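Local coordinates for protein VirX1 (PDB 6QGM) that iodinates diverse substrates, probably as a flavin-dependent halogenase of the tryptophan halogenase family encoded by a marine cyanophage, at residues E5-V10 against A219-D224; D66-C71 against D524-S529; A73-S78 against Y519-D524; K247-K252 against T415-W420; E352-T357 against M405-S410. One frame throughout, in Å; residues are numbered along the deposited sequence.

Contact 1 (E5-V10 against A219-D224); sequences ESVAIV and ADLYID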
# COMPACT_ATOMS: atom_id res chain seq x y z
N GLU B 5 34.30 16.20 -6.79
CA GLU B 5 35.59 15.77 -7.39
C GLU B 5 36.53 15.28 -6.29
O GLU B 5 37.29 14.33 -6.52
CB GLU B 5 36.24 16.89 -8.20
CG GLU B 5 35.39 17.35 -9.38
CD GLU B 5 36.11 18.31 -10.32
OE1 GLU B 5 36.80 19.23 -9.80
OE2 GLU B 5 35.97 18.17 -11.57
N SER B 6 36.49 15.92 -5.12
CA SER B 6 37.37 15.57 -3.98
C SER B 6 36.52 15.28 -2.75
O SER B 6 35.45 15.90 -2.59
CB SER B 6 38.36 16.66 -3.70
OG SER B 6 37.71 17.80 -3.18
N VAL B 7 37.01 14.38 -1.90
CA VAL B 7 36.30 13.90 -0.68
C VAL B 7 37.29 13.93 0.49
O VAL B 7 38.44 13.49 0.31
CB VAL B 7 35.69 12.51 -0.94
CG1 VAL B 7 35.20 11.86 0.34
CG2 VAL B 7 34.57 12.58 -1.96
N ALA B 8 36.86 14.48 1.62
CA ALA B 8 37.58 14.46 2.92
C ALA B 8 36.79 13.60 3.91
O ALA B 8 35.69 14.01 4.32
CB ALA B 8 37.76 15.86 3.43
N ILE B 9 37.32 12.42 4.25
CA ILE B 9 36.74 11.52 5.28
C ILE B 9 37.37 11.87 6.63
O ILE B 9 38.60 11.82 6.73
CB ILE B 9 36.95 10.04 4.90
CG1 ILE B 9 36.33 9.72 3.54
CG2 ILE B 9 36.41 9.13 5.98
CD1 ILE B 9 37.02 8.61 2.77
N VAL B 10 36.57 12.26 7.62
CA VAL B 10 37.06 12.50 9.00
C VAL B 10 36.74 11.27 9.85
O VAL B 10 35.54 10.91 9.94
CB VAL B 10 36.46 13.79 9.61
CG1 VAL B 10 37.01 14.08 11.00
CG2 VAL B 10 36.67 14.98 8.68
N ALA B 219 37.48 20.32 0.56
CA ALA B 219 36.88 19.17 -0.13
C ALA B 219 35.50 19.59 -0.63
O ALA B 219 34.92 20.52 -0.04
CB ALA B 219 36.80 17.98 0.79
N ASP B 220 35.01 18.95 -1.70
CA ASP B 220 33.66 19.18 -2.27
C ASP B 220 32.63 18.50 -1.35
O ASP B 220 31.54 19.05 -1.17
CB ASP B 220 33.53 18.67 -3.70
CG ASP B 220 34.42 19.38 -4.72
OD1 ASP B 220 34.64 20.60 -4.58
OD2 ASP B 220 34.88 18.69 -5.65
N LEU B 221 33.00 17.36 -0.77
CA LEU B 221 32.15 16.56 0.14
C LEU B 221 32.97 16.12 1.35
O LEU B 221 34.08 15.59 1.15
CB LEU B 221 31.61 15.33 -0.60
CG LEU B 221 30.64 14.49 0.22
CD1 LEU B 221 29.30 15.21 0.38
CD2 LEU B 221 30.46 13.10 -0.39
N TYR B 222 32.42 16.30 2.54
CA TYR B 222 33.01 15.89 3.83
C TYR B 222 32.20 14.70 4.36
O TYR B 222 30.97 14.77 4.38
CB TYR B 222 33.00 17.09 4.78
CG TYR B 222 33.86 18.23 4.31
CD1 TYR B 222 33.39 19.15 3.38
CD2 TYR B 222 35.16 18.38 4.77
CE1 TYR B 222 34.18 20.19 2.94
CE2 TYR B 222 35.96 19.42 4.34
CZ TYR B 222 35.47 20.34 3.43
OH TYR B 222 36.26 21.36 2.99
N ILE B 223 32.89 13.63 4.74
CA ILE B 223 32.23 12.39 5.23
C ILE B 223 32.57 12.25 6.71
O ILE B 223 33.77 12.27 7.06
CB ILE B 223 32.66 11.16 4.40
CG1 ILE B 223 32.38 11.39 2.90
CG2 ILE B 223 31.97 9.90 4.91
CD1 ILE B 223 32.72 10.22 2.03
N ASP B 224 31.53 12.17 7.54
CA ASP B 224 31.69 12.09 9.01
C ASP B 224 31.75 10.61 9.41
O ASP B 224 30.70 9.96 9.44
CB ASP B 224 30.55 12.81 9.73
CG ASP B 224 30.74 12.86 11.23
OD1 ASP B 224 31.55 12.04 11.75
OD2 ASP B 224 30.08 13.71 11.86
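Ile-223 lays its CD1 methyl over Val-7 CG1, 3.4 Å away, and beside Ile-9 CG1, on one face of two neighbouring parallel strands. They belong to the mixed sheet of a Rossmann-type fold, where strand 6-10 runs into a GxGxxG pattern consistent with dinucleotide binding. Val-7, Ile-9 and Ile-223 suit this face because branched aliphatic chains favour extended backbone and fill the layer beneath helix 14-26, which Ile-9 and Ile-223 both touch. The other face is built differently: small Ala-8 and Ala-219 bring their CB atoms within 3.5 Å, and Ala-219 CB rests over the Tyr-222 ring toward its rim. Between the faces, Ala-8 N bonds to Leu-221 O, Ile-223 N to Ala-8 O and Val-10 N to Ile-223 O, all at 2.9 to 3.0 Å, the regular parallel ladder. Where the ladder frays, Asp-220 takes over: its OD2 accepts Glu-5 N on the anti lone pair at 2.8 Å and Ser-6 N from above the carboxylate plane at 3.2 Å.

Contact 2 (D66-C71 against D524-S529); sequences DWMPAC and DEIYGS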
# COMPACT_ATOMS: atom_id res chain seq x y z
N ASP B 66 42.64 -13.99 2.30
CA ASP B 66 43.57 -12.83 2.34
C ASP B 66 43.32 -11.94 3.56
O ASP B 66 44.30 -11.61 4.26
CB ASP B 66 43.44 -12.00 1.06
CG ASP B 66 43.84 -12.75 -0.21
OD1 ASP B 66 44.47 -13.82 -0.11
OD2 ASP B 66 43.49 -12.27 -1.29
N TRP B 67 42.06 -11.54 3.79
CA TRP B 67 41.70 -10.49 4.77
C TRP B 67 41.38 -11.10 6.15
O TRP B 67 41.64 -10.42 7.15
CB TRP B 67 40.57 -9.60 4.24
CG TRP B 67 39.21 -10.25 4.19
CD1 TRP B 67 38.62 -10.85 3.12
CD2 TRP B 67 38.27 -10.33 5.27
NE1 TRP B 67 37.37 -11.31 3.46
CE2 TRP B 67 37.14 -11.02 4.78
CE3 TRP B 67 38.27 -9.92 6.60
CZ2 TRP B 67 36.02 -11.25 5.57
CZ3 TRP B 67 37.17 -10.18 7.39
CH2 TRP B 67 36.06 -10.83 6.88
N MET B 68 40.85 -12.32 6.22
CA MET B 68 40.35 -12.89 7.50
C MET B 68 41.49 -13.00 8.51
O MET B 68 41.37 -12.53 9.63
CB MET B 68 39.67 -14.24 7.30
CG MET B 68 38.31 -14.12 6.67
SD MET B 68 37.32 -15.62 6.55
CE MET B 68 36.99 -15.93 8.28
N PRO B 69 42.66 -13.58 8.17
CA PRO B 69 43.75 -13.70 9.13
C PRO B 69 44.32 -12.36 9.59
O PRO B 69 44.76 -12.27 10.70
CB PRO B 69 44.82 -14.51 8.38
CG PRO B 69 44.05 -15.19 7.28
CD PRO B 69 43.01 -14.17 6.86
N ALA B 70 44.25 -11.33 8.74
CA ALA B 70 44.79 -9.98 9.03
C ALA B 70 43.97 -9.27 10.12
O ALA B 70 44.45 -8.26 10.63
CB ALA B 70 44.83 -9.18 7.76
N CYS B 71 42.78 -9.75 10.46
CA CYS B 71 41.95 -9.13 11.52
C CYS B 71 41.25 -10.18 12.40
O CYS B 71 40.11 -9.91 12.84
CB CYS B 71 40.93 -8.17 10.92
SG CYS B 71 39.77 -8.91 9.75
N ASP B 524 42.66 -25.01 8.37
CA ASP B 524 43.06 -25.75 7.14
C ASP B 524 42.81 -24.88 5.91
O ASP B 524 43.69 -24.88 5.03
CB ASP B 524 42.37 -27.10 7.08
CG ASP B 524 42.74 -28.01 8.24
OD1 ASP B 524 43.90 -27.92 8.70
OD2 ASP B 524 41.86 -28.79 8.69
N GLU B 525 41.71 -24.12 5.86
CA GLU B 525 41.26 -23.39 4.64
C GLU B 525 41.76 -21.94 4.62
O GLU B 525 41.99 -21.43 3.52
CB GLU B 525 39.74 -23.38 4.53
CG GLU B 525 39.08 -24.72 4.66
CD GLU B 525 39.45 -25.75 3.62
OE1 GLU B 525 39.43 -25.42 2.44
OE2 GLU B 525 39.79 -26.89 4.01
N ILE B 526 41.85 -21.26 5.77
CA ILE B 526 42.02 -19.78 5.82
C ILE B 526 43.37 -19.43 6.44
O ILE B 526 44.15 -18.73 5.77
CB ILE B 526 40.86 -19.09 6.58
CG1 ILE B 526 39.53 -19.15 5.82
CG2 ILE B 526 41.24 -17.68 6.99
CD1 ILE B 526 39.57 -18.78 4.36
N TYR B 527 43.63 -19.88 7.67
CA TYR B 527 44.81 -19.49 8.47
C TYR B 527 46.02 -20.32 8.00
O TYR B 527 47.02 -19.70 7.59
CB TYR B 527 44.47 -19.55 9.98
CG TYR B 527 43.64 -18.39 10.46
CD1 TYR B 527 44.24 -17.24 10.95
CD2 TYR B 527 42.26 -18.43 10.44
CE1 TYR B 527 43.49 -16.16 11.38
CE2 TYR B 527 41.49 -17.36 10.87
CZ TYR B 527 42.11 -16.22 11.34
OH TYR B 527 41.37 -15.15 11.75
N GLY B 528 45.89 -21.65 7.94
CA GLY B 528 47.02 -22.56 7.65
C GLY B 528 47.83 -22.85 8.90
O GLY B 528 48.97 -23.30 8.74
N SER B 529 47.28 -22.55 10.09
CA SER B 529 48.03 -22.47 11.37
C SER B 529 47.11 -22.16 12.57
O SER B 529 45.88 -22.31 12.42
CB SER B 529 49.10 -21.40 11.25
OG SER B 529 49.64 -21.08 12.53
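Tyr-527 and Ile-526 reach Pro-69 and Met-68 through their first torsions. In Tyr-527 the ring is carried anti to the carbonyl carbon (chi1 -77°), which swings it from the helix end across to Pro-69; in Ile-526 the same setting of CG1 turns the other branch, CG2, to the opposing segment. The CG2 methyl touches both neighbours there, lying 3.8 Å from Met-68 CB and 3.8 Å from Pro-69 CG. The proline ring and the isoleucine branch cross at about a right angle. Pro-69 also presents CG over one face of the Tyr-527 ring, toward its rim, and its CB comes 3.7 Å from Tyr-527 CE1. A compact, rigid pyrrolidine suits this place, since its CB and CG can serve an aromatic ring and a methyl together. The tyrosine is further fixed by stacking on Trp-287 and by a hydrogen bond from its hydroxyl group to Ala-73 O. The pairing joins Met-68 and Pro-69, in the region of helix 64-67, to the last turn of helix 518-527, which widens to a pi-type turn at 524-527 before Gly-528 ends it. Chemically the interface is apolar, so it depends on the fit of carbon surfaces, while the one hydroxyl group among its main side chains is bonded to a backbone oxygen outside the two segments.

Contact 3 (A73-S78 against Y519-D524); sequences ATYKNS and YEFLRD
Leu-522 and Tyr-75 slide past each other in opposite directions, with Leu-522 CD2 3.5 Å from Tyr-75 CD2. The leucine forks at CG: its second methyl, CD1, lies 3.7 Å from Thr-74 CB, the two side chains meeting at a slant, so one side chain fills the angle between two successive strand residues. Phe-521, the residue before Leu-522, approaches Tyr-75 as well. Its ring is inclined at 78° to the tyrosine ring, the centroids lie 5.9 Å apart, and Phe-521 CE1 meets Tyr-75 CE2 at 3.9 Å. With CG anti to the backbone N (chi1 -171°), Phe-521 extends toward the strand. Tyrosine suits a buried position that must end in a polar bond: its carbons serve the helix, and its hydroxyl bonds to Asp-64. Thr-74 likewise turns OG1 to Pro-285 O and His-166. The whole is a helix-on-sheet arrangement, in which helix 518-527 packs against strand 74-76, an outermost strand of the small antiparallel sheet that also holds 46-48 and 164-168.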
# COMPACT_ATOMS: atom_id res chain seq x y z
N ALA B 73 39.66 -12.77 12.10
CA ALA B 73 38.26 -13.01 11.69
C ALA B 73 37.96 -14.49 11.88
O ALA B 73 38.89 -15.31 11.77
CB ALA B 73 38.03 -12.58 10.27
N THR B 74 36.71 -14.81 12.20
CA THR B 74 36.15 -16.17 12.16
C THR B 74 34.84 -16.10 11.38
O THR B 74 34.44 -14.97 11.01
CB THR B 74 36.00 -16.78 13.56
OG1 THR B 74 34.94 -16.10 14.24
CG2 THR B 74 37.28 -16.70 14.36
N TYR B 75 34.24 -17.26 11.11
CA TYR B 75 33.00 -17.41 10.31
C TYR B 75 31.78 -17.38 11.23
O TYR B 75 31.91 -17.72 12.42
CB TYR B 75 33.03 -18.70 9.47
CG TYR B 75 33.88 -18.63 8.23
CD1 TYR B 75 33.53 -17.78 7.19
CD2 TYR B 75 35.01 -19.41 8.08
CE1 TYR B 75 34.28 -17.71 6.03
CE2 TYR B 75 35.77 -19.35 6.92
CZ TYR B 75 35.40 -18.50 5.89
OH TYR B 75 36.13 -18.41 4.75
N LYS B 76 30.65 -17.00 10.66
CA LYS B 76 29.35 -16.84 11.37
C LYS B 76 28.21 -17.33 10.47
O LYS B 76 27.99 -16.73 9.40
CB LYS B 76 29.17 -15.37 11.73
CG LYS B 76 27.92 -15.06 12.54
CD LYS B 76 27.48 -13.63 12.38
CE LYS B 76 26.10 -13.40 12.93
NZ LYS B 76 25.65 -12.03 12.60
N ASN B 77 27.48 -18.35 10.93
CA ASN B 77 26.42 -19.03 10.13
C ASN B 77 25.03 -18.71 10.69
O ASN B 77 24.05 -18.99 9.99
CB ASN B 77 26.69 -20.54 10.09
CG ASN B 77 27.87 -20.88 9.21
OD1 ASN B 77 29.01 -20.62 9.58
ND2 ASN B 77 27.60 -21.43 8.04
N SER B 78 24.94 -18.13 11.89
CA SER B 78 23.67 -17.91 12.62
C SER B 78 23.86 -16.89 13.74
O SER B 78 25.00 -16.75 14.25
CB SER B 78 23.16 -19.23 13.17
OG SER B 78 21.88 -19.07 13.75
N TYR B 519 36.78 -24.42 13.80
CA TYR B 519 38.21 -24.18 14.10
C TYR B 519 39.06 -24.91 13.06
O TYR B 519 39.96 -24.30 12.46
CB TYR B 519 38.54 -24.60 15.54
CG TYR B 519 40.02 -24.75 15.75
CD1 TYR B 519 40.83 -23.65 15.92
CD2 TYR B 519 40.61 -26.00 15.69
CE1 TYR B 519 42.21 -23.78 16.02
CE2 TYR B 519 41.98 -26.15 15.78
CZ TYR B 519 42.78 -25.04 15.96
OH TYR B 519 44.14 -25.16 16.09
N GLU B 520 38.78 -26.20 12.86
CA GLU B 520 39.48 -27.06 11.86
C GLU B 520 39.38 -26.39 10.48
O GLU B 520 40.42 -26.28 9.82
CB GLU B 520 38.90 -28.47 11.84
CG GLU B 520 39.25 -29.30 13.06
CD GLU B 520 38.52 -30.64 13.13
OE1 GLU B 520 37.41 -30.75 12.56
OE2 GLU B 520 39.15 -31.63 13.66
N PHE B 521 38.19 -25.95 10.06
CA PHE B 521 37.96 -25.34 8.73
C PHE B 521 38.86 -24.11 8.60
O PHE B 521 39.57 -24.00 7.60
CB PHE B 521 36.49 -24.97 8.49
CG PHE B 521 36.17 -24.54 7.08
CD1 PHE B 521 36.43 -23.25 6.63
CD2 PHE B 521 35.64 -25.44 6.18
CE1 PHE B 521 36.14 -22.87 5.33
CE2 PHE B 521 35.35 -25.06 4.88
CZ PHE B 521 35.59 -23.78 4.46
N LEU B 522 38.82 -23.21 9.60
CA LEU B 522 39.60 -21.95 9.60
C LEU B 522 41.09 -22.30 9.50
O LEU B 522 41.79 -21.68 8.67
CB LEU B 522 39.29 -21.16 10.88
CG LEU B 522 37.96 -20.38 10.89
CD1 LEU B 522 37.64 -19.87 12.30
CD2 LEU B 522 37.99 -19.23 9.90
N ARG B 523 41.54 -23.27 10.30
CA ARG B 523 42.97 -23.67 10.41
C ARG B 523 43.46 -24.16 9.04
O ARG B 523 44.55 -23.72 8.61
CB ARG B 523 43.14 -24.75 11.49
CG ARG B 523 44.58 -25.14 11.75
CD ARG B 523 44.67 -26.40 12.59
NE ARG B 523 44.06 -27.49 11.85
CZ ARG B 523 43.55 -28.59 12.39
NH1 ARG B 523 43.59 -28.78 13.70
NH2 ARG B 523 42.97 -29.49 11.62
N ASP B 524 42.66 -25.01 8.37
CA ASP B 524 43.06 -25.75 7.14
C ASP B 524 42.81 -24.88 5.91
O ASP B 524 43.69 -24.88 5.03
CB ASP B 524 42.37 -27.10 7.08
CG ASP B 524 42.74 -28.01 8.24
OD1 ASP B 524 43.90 -27.92 8.70
OD2 ASP B 524 41.86 -28.79 8.69

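Contact 4 (K247-K252 against T415-W420); sequences KLANDK and TPYWKW
Asn-250 OD1 accepts a hydrogen bond from Tyr-417 OH at 2.9 Å, tying a loop to the first turn of helix 416-424, whose N-cap is Thr-415. The amide and the phenol ring are nearly coplanar, 5° apart, yet the side chains cross at about a right angle; the hydroxyl meets the carbonyl oxygen from the side, at a C=O...O angle of 102°. Asparagine suits the place because its two ends differ: OD1 takes the phenol hydrogen while ND2 donates to Glu-352. Next to it, Ala-249 offers a small methyl to two aromatic rings, its CB lying 4.0 Å from Tyr-417 CE1 and 3.8 Å from Trp-420 CZ3. Both rings extend anti to their backbone N (Tyr-417 chi1 175°), and since they are three residues apart they leave the helix on one side, toward the loop. Farther along, the loop enters strand 252-258 through a classic bulge, Asp-251 and Lys-252 both facing Tyr-296. At the helix start, Thr-415 OG1 accepts a weak capping bond from Trp-418 N, 3.4 Å long.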
# COMPACT_ATOMS: atom_id res chain seq x y z
N LYS B 247 10.74 2.40 21.79
CA LYS B 247 10.58 0.93 21.54
C LYS B 247 11.79 0.11 22.03
O LYS B 247 11.64 -1.13 22.26
CB LYS B 247 10.30 0.64 20.06
CG LYS B 247 11.30 1.24 19.09
CD LYS B 247 10.84 1.18 17.67
CE LYS B 247 11.95 1.55 16.74
NZ LYS B 247 11.47 1.53 15.34
N LEU B 248 12.96 0.74 22.15
CA LEU B 248 14.20 0.08 22.62
C LEU B 248 14.72 0.84 23.85
O LEU B 248 15.06 2.02 23.71
CB LEU B 248 15.23 0.08 21.48
CG LEU B 248 14.84 -0.74 20.26
CD1 LEU B 248 15.74 -0.41 19.08
CD2 LEU B 248 14.91 -2.23 20.58
N ALA B 249 14.79 0.15 24.99
CA ALA B 249 15.10 0.75 26.31
C ALA B 249 16.61 0.88 26.51
O ALA B 249 17.00 1.63 27.41
CB ALA B 249 14.46 -0.10 27.39
N ASN B 250 17.43 0.19 25.73
CA ASN B 250 18.89 0.06 25.98
C ASN B 250 19.59 1.34 25.51
O ASN B 250 19.49 1.68 24.35
CB ASN B 250 19.44 -1.24 25.37
CG ASN B 250 18.84 -2.47 26.02
OD1 ASN B 250 18.36 -2.39 27.14
ND2 ASN B 250 18.88 -3.60 25.33
N ASP B 251 20.27 2.02 26.43
CA ASP B 251 20.92 3.34 26.19
C ASP B 251 22.39 3.30 26.63
O ASP B 251 23.07 4.32 26.45
CB ASP B 251 20.14 4.43 26.91
CG ASP B 251 20.03 4.19 28.40
OD1 ASP B 251 20.15 3.01 28.81
OD2 ASP B 251 19.78 5.16 29.14
N LYS B 252 22.85 2.18 27.19
CA LYS B 252 24.23 1.99 27.69
C LYS B 252 24.80 0.68 27.15
O LYS B 252 24.00 -0.26 26.89
CB LYS B 252 24.24 1.93 29.21
CG LYS B 252 23.60 3.11 29.92
CD LYS B 252 24.18 4.44 29.49
CE LYS B 252 23.63 5.61 30.28
NZ LYS B 252 24.70 6.58 30.62
N THR B 415 11.77 -9.56 35.65
CA THR B 415 12.35 -8.30 36.17
C THR B 415 11.50 -7.14 35.68
O THR B 415 10.69 -7.30 34.76
CB THR B 415 13.80 -8.13 35.72
OG1 THR B 415 13.83 -7.94 34.31
CG2 THR B 415 14.66 -9.31 36.08
N PRO B 416 11.62 -5.95 36.29
CA PRO B 416 10.89 -4.77 35.83
C PRO B 416 11.24 -4.44 34.38
O PRO B 416 10.35 -3.99 33.66
CB PRO B 416 11.31 -3.66 36.81
CG PRO B 416 11.73 -4.42 38.05
CD PRO B 416 12.36 -5.69 37.53
N TYR B 417 12.48 -4.69 33.96
CA TYR B 417 12.94 -4.46 32.56
C TYR B 417 12.09 -5.27 31.60
O TYR B 417 11.58 -4.70 30.62
CB TYR B 417 14.43 -4.78 32.41
CG TYR B 417 14.94 -4.67 31.00
CD1 TYR B 417 15.36 -3.47 30.46
CD2 TYR B 417 15.04 -5.80 30.20
CE1 TYR B 417 15.83 -3.39 29.15
CE2 TYR B 417 15.53 -5.74 28.90
CZ TYR B 417 15.92 -4.53 28.38
OH TYR B 417 16.38 -4.46 27.10
N TRP B 418 11.95 -6.57 31.87
CA TRP B 418 11.23 -7.52 30.98
C TRP B 418 9.72 -7.32 31.11
O TRP B 418 9.03 -7.46 30.09
CB TRP B 418 11.67 -8.97 31.26
CG TRP B 418 13.01 -9.27 30.66
CD1 TRP B 418 14.20 -9.42 31.31
CD2 TRP B 418 13.30 -9.37 29.25
NE1 TRP B 418 15.20 -9.63 30.41
CE2 TRP B 418 14.69 -9.60 29.14
CE3 TRP B 418 12.52 -9.30 28.09
CZ2 TRP B 418 15.31 -9.75 27.90
CZ3 TRP B 418 13.14 -9.45 26.88
CH2 TRP B 418 14.50 -9.70 26.78
N LYS B 419 9.23 -6.96 32.31
CA LYS B 419 7.81 -6.59 32.49
C LYS B 419 7.51 -5.39 31.58
O LYS B 419 6.46 -5.41 30.92
CB LYS B 419 7.46 -6.37 33.96
CG LYS B 419 6.04 -6.81 34.32
CD LYS B 419 5.60 -6.44 35.71
CE LYS B 419 4.13 -6.06 35.81
NZ LYS B 419 3.89 -4.99 36.82
N TRP B 420 8.43 -4.42 31.49
CA TRP B 420 8.24 -3.23 30.62
C TRP B 420 8.20 -3.64 29.15
O TRP B 420 7.30 -3.17 28.42
CB TRP B 420 9.31 -2.15 30.81
CG TRP B 420 9.04 -0.95 29.95
CD1 TRP B 420 8.16 0.06 30.21
CD2 TRP B 420 9.59 -0.67 28.65
NE1 TRP B 420 8.12 0.95 29.17
CE2 TRP B 420 9.01 0.53 28.20
CE3 TRP B 420 10.50 -1.33 27.81
CZ2 TRP B 420 9.32 1.10 26.97
CZ3 TRP B 420 10.82 -0.76 26.59
CH2 TRP B 420 10.23 0.44 26.18

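Contact 5 (E352-T357 against M405-S410); sequences EPLEST and MHYAYS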
# COMPACT_ATOMS: atom_id res chain seq x y z
N GLU B 352 21.42 -1.23 18.69
CA GLU B 352 22.16 -2.21 19.52
C GLU B 352 22.30 -3.47 18.67
O GLU B 352 21.36 -3.83 17.95
CB GLU B 352 21.42 -2.45 20.84
CG GLU B 352 20.02 -3.04 20.69
CD GLU B 352 19.38 -3.34 22.03
OE1 GLU B 352 20.14 -3.51 22.99
OE2 GLU B 352 18.16 -3.31 22.14
N PRO B 353 23.46 -4.15 18.69
CA PRO B 353 23.76 -5.21 17.70
C PRO B 353 23.11 -6.58 17.98
O PRO B 353 23.76 -7.57 17.83
CB PRO B 353 25.28 -5.30 17.77
CG PRO B 353 25.56 -5.03 19.25
CD PRO B 353 24.55 -3.96 19.65
N LEU B 354 21.84 -6.59 18.36
CA LEU B 354 21.05 -7.83 18.63
C LEU B 354 20.80 -8.57 17.30
O LEU B 354 20.64 -9.81 17.34
CB LEU B 354 19.73 -7.45 19.31
CG LEU B 354 18.89 -8.63 19.79
CD1 LEU B 354 19.65 -9.47 20.80
CD2 LEU B 354 17.57 -8.17 20.39
N GLU B 355 20.76 -7.84 16.19
CA GLU B 355 20.64 -8.44 14.84
C GLU B 355 21.92 -8.14 14.04
O GLU B 355 21.85 -8.06 12.81
CB GLU B 355 19.34 -7.94 14.19
CG GLU B 355 18.13 -8.75 14.60
CD GLU B 355 18.16 -10.22 14.19
OE1 GLU B 355 18.75 -10.53 13.12
OE2 GLU B 355 17.60 -11.07 14.95
N SER B 356 23.05 -8.05 14.74
CA SER B 356 24.41 -7.92 14.16
C SER B 356 24.39 -6.83 13.12
O SER B 356 24.91 -7.03 12.01
CB SER B 356 24.87 -9.23 13.58
OG SER B 356 24.77 -10.27 14.55
N THR B 357 23.80 -5.70 13.49
CA THR B 357 23.42 -4.59 12.59
C THR B 357 24.48 -3.47 12.71
O THR B 357 24.43 -2.53 11.90
CB THR B 357 21.93 -4.29 12.84
OG1 THR B 357 21.45 -3.26 11.98
CG2 THR B 357 21.59 -3.98 14.28
N MET B 405 11.01 -6.30 18.12
CA MET B 405 10.14 -7.50 18.13
C MET B 405 10.75 -8.63 18.96
O MET B 405 9.98 -9.41 19.52
CB MET B 405 9.87 -7.98 16.70
CG MET B 405 8.86 -7.14 15.97
SD MET B 405 8.34 -7.83 14.40
CE MET B 405 7.18 -6.58 13.84
N HIS B 406 12.09 -8.70 19.05
CA HIS B 406 12.83 -9.70 19.87
C HIS B 406 12.45 -9.58 21.35
O HIS B 406 12.46 -10.61 22.05
CB HIS B 406 14.35 -9.53 19.74
CG HIS B 406 14.90 -9.81 18.38
ND1 HIS B 406 14.47 -9.14 17.26
CD2 HIS B 406 15.86 -10.65 17.96
CE1 HIS B 406 15.13 -9.58 16.20
NE2 HIS B 406 15.99 -10.51 16.61
N TYR B 407 12.17 -8.36 21.80
CA TYR B 407 11.79 -8.04 23.20
C TYR B 407 10.28 -8.22 23.36
O TYR B 407 9.84 -8.88 24.31
CB TYR B 407 12.21 -6.61 23.57
CG TYR B 407 13.69 -6.33 23.57
CD1 TYR B 407 14.47 -6.72 24.64
CD2 TYR B 407 14.30 -5.66 22.53
CE1 TYR B 407 15.84 -6.47 24.67
CE2 TYR B 407 15.66 -5.40 22.53
CZ TYR B 407 16.43 -5.81 23.61
OH TYR B 407 17.78 -5.56 23.64
N ALA B 408 9.52 -7.63 22.44
CA ALA B 408 8.06 -7.43 22.53
C ALA B 408 7.33 -8.76 22.76
O ALA B 408 6.33 -8.76 23.51
CB ALA B 408 7.58 -6.76 21.27
N TYR B 409 7.82 -9.83 22.13
CA TYR B 409 7.14 -11.15 22.06
C TYR B 409 7.73 -12.14 23.08
O TYR B 409 7.23 -13.26 23.13
CB TYR B 409 7.20 -11.67 20.63
CG TYR B 409 6.29 -10.91 19.71
CD1 TYR B 409 4.91 -11.09 19.77
CD2 TYR B 409 6.78 -9.98 18.80
CE1 TYR B 409 4.05 -10.42 18.93
CE2 TYR B 409 5.93 -9.27 17.97
CZ TYR B 409 4.56 -9.49 18.05
OH TYR B 409 3.71 -8.77 17.27
N SER B 410 8.73 -11.73 23.86
CA SER B 410 9.33 -12.58 24.92
C SER B 410 8.26 -12.97 25.93
O SER B 410 7.26 -12.22 26.07
CB SER B 410 10.48 -11.91 25.59
OG SER B 410 10.94 -12.70 26.68
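Glu-352 and Tyr-407 come together from opposite directions, and Tyr-407 OH donates to Glu-352 OE2 at 2.7 Å. The carboxylate oxygen sits at the edge of the phenol ring, near its plane, whereas the hydroxyl lies 48° out of the carboxylate plane. A second acid-to-ring pair runs beside it: Glu-355 OE2 takes a hydrogen bond from His-406 NE2, at the imidazole edge, with the two flat groups 54° apart. The modelled length of that bond is too short to be trusted. Between the pairs Leu-354 pushes CD2 to 3.6 Å from His-406 CB and 4.0 Å from Tyr-407 CE2, an aliphatic spacer between the two acid-ring pairs. Glu-355 reaches its partner because its chain bends at chi2 (-62°). In the next shell, His-406 ND1 is bonded to Phe-402 O one helical turn earlier, and Glu-352 OE1 is bonded to Asn-250 ND2 and Trp-280 NE1. Segment 352-357 probably corresponds to the one that lies beside the active site in related tryptophan halogenases; in this chain Ser-356 OG is bonded to Lys-76 NZ, while past the end of helix 382-408 Ser-410 O bonds to Tyr-379 of the second subunit. Phenol, amide and indole donors thus converge on the buried Glu-352, an arrangement that gives both carboxylate oxygens hydrogen-bond partners.

Overall arrangement
Contact 1 lies in the mixed sheet of the Rossmann-type part, its centre about 33 to 39 Å from those of the other four. Contacts 2 and 3 form one cluster, centres about 9 Å apart, in which the C-terminal helix 518-527 returns to the chain around helix 64-67 and strand 74-76. Contacts 4 and 5 form another, centres about 12 Å apart, built on the successive helices 382-408 and 416-424 and joined by Asn-250 to Glu-352. Along the chain, contacts 4 and 5 fall between the two segments of contact 3, and Lys-76 to Ser-356 links contacts 3 and 5. The C-terminal end is thereby brought back onto the N-terminal part of the fold, while contact 5 also reaches a subunit interface.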